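Local coordinates for carboxylase (Deinococcus radiodurans, PDB 5H80), which probably carboxylates biotin in an ATP-dependent reaction, as the biotin carboxylase domain of a single-chain bacterial carboxylase, at residues N39-I47 and G401-T409. Sequence-based numbering, arbitrary orientation. Where two conformers were deposited one is given.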
loop_
_atom_site.group_PDB
_atom_site.type_symbol
_atom_site.label_atom_id
_atom_site.label_comp_id
_atom_site.label_asym_id
_atom_site.label_seq_id
_atom_site.Cartn_x
_atom_site.Cartn_y
_atom_site.Cartn_z
ATOM N N ASN A 39 14.041 13.509 -16.063
ATOM C CA ASN A 39 13.526 12.221 -16.387
ATOM C C ASN A 39 12.006 12.361 -16.717
ATOM O O ASN A 39 11.541 13.489 -16.927
ATOM C CB ASN A 39 13.747 11.158 -15.251
ATOM C CG ASN A 39 14.031 9.774 -15.812
ATOM O OD1 ASN A 39 13.287 9.263 -16.625
ATOM N ND2 ASN A 39 15.132 9.169 -15.455
ATOM N N ARG A 40 11.334 11.235 -16.923
ATOM C CA ARG A 40 9.934 11.251 -17.335
ATOM C C ARG A 40 9.206 10.003 -16.928
ATOM O O ARG A 40 9.835 9.055 -16.431
ATOM C CB ARG A 40 9.916 11.502 -18.866
ATOM C CG ARG A 40 10.813 10.577 -19.632
ATOM C CD ARG A 40 10.165 9.279 -19.959
ATOM N NE ARG A 40 8.775 9.304 -20.552
ATOM C CZ ARG A 40 7.963 8.231 -20.639
ATOM N NH1 ARG A 40 6.736 8.296 -21.159
ATOM N NH2 ARG A 40 8.385 7.026 -20.220
ATOM N N GLY A 41 7.878 9.939 -17.121
ATOM C CA GLY A 41 7.186 8.680 -17.003
ATOM C C GLY A 41 7.045 8.317 -15.525
ATOM O O GLY A 41 7.124 9.249 -14.675
ATOM N N GLU A 42 7.015 7.004 -15.250
ATOM C CA GLU A 42 6.670 6.507 -13.891
ATOM C C GLU A 42 7.702 6.987 -12.824
ATOM O O GLU A 42 7.308 7.506 -11.751
ATOM C CB GLU A 42 6.411 5.025 -13.848
ATOM C CG GLU A 42 7.635 4.180 -13.981
ATOM C CD GLU A 42 8.416 3.985 -12.662
ATOM O OE1 GLU A 42 9.475 3.407 -12.763
ATOM O OE2 GLU A 42 8.075 4.522 -11.565
ATOM N N VAL A 43 8.985 7.060 -13.167
ATOM C CA VAL A 43 9.985 7.583 -12.243
ATOM C C VAL A 43 9.882 9.117 -11.880
ATOM O O VAL A 43 10.170 9.455 -10.684
ATOM C CB VAL A 43 11.434 7.135 -12.573
ATOM C CG1 VAL A 43 12.097 7.930 -13.671
ATOM C CG2 VAL A 43 12.273 7.105 -11.292
ATOM N N ALA A 44 9.420 9.967 -12.821
ATOM C CA ALA A 44 9.382 11.322 -12.628
ATOM C C ALA A 44 8.187 11.450 -11.667
ATOM O O ALA A 44 8.259 12.276 -10.778
ATOM C CB ALA A 44 9.026 12.027 -13.849
ATOM N N VAL A 45 7.178 10.663 -11.930
ATOM C CA VAL A 45 5.976 10.703 -10.974
ATOM C C VAL A 45 6.392 10.290 -9.515
ATOM O O VAL A 45 6.054 10.990 -8.464
ATOM C CB VAL A 45 4.847 9.799 -11.563
ATOM C CG1 VAL A 45 3.720 9.591 -10.579
ATOM C CG2 VAL A 45 4.125 10.299 -12.831
ATOM N N ARG A 46 7.067 9.186 -9.394
ATOM C CA ARG A 46 7.651 8.716 -8.195
ATOM C C ARG A 46 8.433 9.783 -7.386
ATOM O O ARG A 46 8.286 10.058 -6.144
ATOM C CB ARG A 46 8.514 7.492 -8.512
ATOM C CG ARG A 46 9.187 6.908 -7.234
ATOM C CD ARG A 46 8.243 6.234 -6.194
ATOM N NE ARG A 46 8.828 5.860 -4.904
ATOM C CZ ARG A 46 8.755 6.667 -3.845
ATOM N NH1 ARG A 46 8.392 7.919 -3.928
ATOM N NH2 ARG A 46 9.161 6.272 -2.683
ATOM N N ILE A 47 9.410 10.426 -8.093
ATOM C CA ILE A 47 10.185 11.494 -7.566
ATOM C C ILE A 47 9.322 12.675 -7.102
ATOM O O ILE A 47 9.608 13.202 -6.018
ATOM C CB ILE A 47 11.411 11.907 -8.457
ATOM C CG1 ILE A 47 12.304 10.717 -8.639
ATOM C CG2 ILE A 47 12.137 13.037 -7.843
ATOM C CD1 ILE A 47 13.310 10.842 -9.795
ATOM N N GLY A 401 -2.616 -4.629 0.251
ATOM C CA GLY A 401 -1.479 -5.342 -0.272
ATOM C C GLY A 401 -1.134 -5.095 -1.704
ATOM O O GLY A 401 -0.349 -5.856 -2.261
ATOM N N VAL A 402 -1.720 -4.082 -2.365
ATOM C CA VAL A 402 -1.366 -3.810 -3.751
ATOM C C VAL A 402 -0.921 -2.341 -3.819
ATOM O O VAL A 402 -1.572 -1.469 -3.289
ATOM C CB VAL A 402 -2.664 -3.998 -4.634
ATOM C CG1 VAL A 402 -2.552 -3.306 -5.992
ATOM C CG2 VAL A 402 -3.006 -5.432 -4.672
ATOM N N ARG A 403 0.097 -2.048 -4.624
ATOM C CA ARG A 403 0.527 -0.683 -4.888
ATOM C C ARG A 403 0.852 -0.650 -6.388
ATOM O O ARG A 403 1.529 -1.558 -6.888
ATOM C CB ARG A 403 1.826 -0.391 -4.133
ATOM C CG ARG A 403 2.675 0.727 -4.713
ATOM C CD ARG A 403 3.900 0.997 -3.880
ATOM N NE ARG A 403 4.774 1.955 -4.543
ATOM C CZ ARG A 403 5.958 2.352 -3.997
ATOM N NH1 ARG A 403 6.402 1.887 -2.807
ATOM N NH2 ARG A 403 6.738 3.256 -4.649
ATOM N N VAL A 404 0.456 0.435 -7.054
ATOM C CA VAL A 404 0.740 0.614 -8.486
ATOM C C VAL A 404 1.402 1.960 -8.762
ATOM O O VAL A 404 0.812 2.981 -8.478
ATOM C CB VAL A 404 -0.530 0.510 -9.356
ATOM C CG1 VAL A 404 -0.177 0.702 -10.845
ATOM C CG2 VAL A 404 -1.224 -0.840 -9.218
ATOM N N ASP A 405 2.594 1.922 -9.377
ATOM C CA ASP A 405 3.354 3.107 -9.737
ATOM C C ASP A 405 3.268 3.220 -11.300
ATOM O O ASP A 405 3.764 2.333 -12.061
ATOM C CB ASP A 405 4.852 3.124 -9.284
ATOM C CG ASP A 405 5.037 3.287 -7.786
ATOM O OD1 ASP A 405 4.083 2.956 -7.007
ATOM O OD2 ASP A 405 6.063 3.815 -7.368
ATOM N N THR A 406 2.675 4.327 -11.748
ATOM C CA THR A 406 2.449 4.584 -13.186
ATOM C C THR A 406 2.535 6.141 -13.425
ATOM O O THR A 406 2.621 6.951 -12.539
ATOM C CB THR A 406 1.122 3.940 -13.661
ATOM O OG1 THR A 406 0.906 3.974 -15.113
ATOM C CG2 THR A 406 -0.066 4.560 -12.942
ATOM N N PHE A 407 2.448 6.435 -14.731
ATOM C CA PHE A 407 2.334 7.724 -15.353
ATOM C C PHE A 407 1.110 7.848 -16.321
ATOM O O PHE A 407 0.788 8.934 -16.797
ATOM C CB PHE A 407 3.647 8.046 -16.092
ATOM C CG PHE A 407 3.778 7.257 -17.280
ATOM C CD1 PHE A 407 3.547 7.839 -18.587
ATOM C CD2 PHE A 407 4.182 5.953 -17.233
ATOM C CE1 PHE A 407 3.657 7.041 -19.719
ATOM C CE2 PHE A 407 4.345 5.206 -18.356
ATOM C CZ PHE A 407 4.062 5.707 -19.600
ATOM N N VAL A 408 0.431 6.744 -16.539
ATOM C CA VAL A 408 -0.614 6.482 -17.618
ATOM C C VAL A 408 -1.955 6.961 -17.054
ATOM O O VAL A 408 -2.315 6.733 -15.885
ATOM C CB VAL A 408 -0.624 5.054 -18.175
ATOM C CG1 VAL A 408 -1.703 4.900 -19.244
ATOM C CG2 VAL A 408 0.739 4.702 -18.766
ATOM N N THR A 409 -2.676 7.776 -17.837
ATOM C CA THR A 409 -4.107 7.970 -17.550
ATOM C C THR A 409 -4.897 7.765 -18.844
ATOM O O THR A 409 -4.312 7.633 -19.954
ATOM C CB THR A 409 -4.464 9.339 -16.980
ATOM O OG1 THR A 409 -3.971 10.356 -17.863
ATOM C CG2 THR A 409 -3.884 9.535 -15.570
HETATM O O HOH W 1 8.298 3.908 -8.889
HETATM O O HOH W 2 4.962 6.336 -10.630
#
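F407 packs against the turn that starts helix 42-53. The CA of G41 sits off-centre over the F407 ring, 4.2 Å from the centroid, in a CH-pi contact. The R40 guanidinium lies over the F407 ring in a cation-pi contact, CZ 4.9 Å from the centroid, steeply tilted with the planes 69° apart. Bends at chi2 (85°) and chi3 (48°) bring it there, and R40 NH1 forms a salt bridge with D66. One turn along the helix, V45 CG2 meets F407 CB at 4.0 Å.

No direct hydrogen bond joins the segments, but two waters do. One donates to E42 O and T406 O. The other donates to E42 OE2 and D405 OD2 and probably eases their like charges. E42 OE1 has a hydrogen bond with Y111 and a salt bridge with K424.

R403 reaches D405 by an extended chain and grips it side-on, NE to OD1 at 2.7 Å and NH2 to OD2 at 2.9 Å. R403 NH2 lies 3.3 Å from R46 NE, two donors with no bond between them. Acids probably offset these like charges: R46 NH2 forms salt bridges with E329 and D335, R403 NH1 with E329 and E330. A leucine in place of R403 would probably leave the D405 carboxylate without its two-nitrogen clamp and freer to turn.

The contact joins the N-terminal domain to strand 402-406, outermost in this chain's C-terminal antiparallel sheet, an interdomain interface of the biotin carboxylase fold.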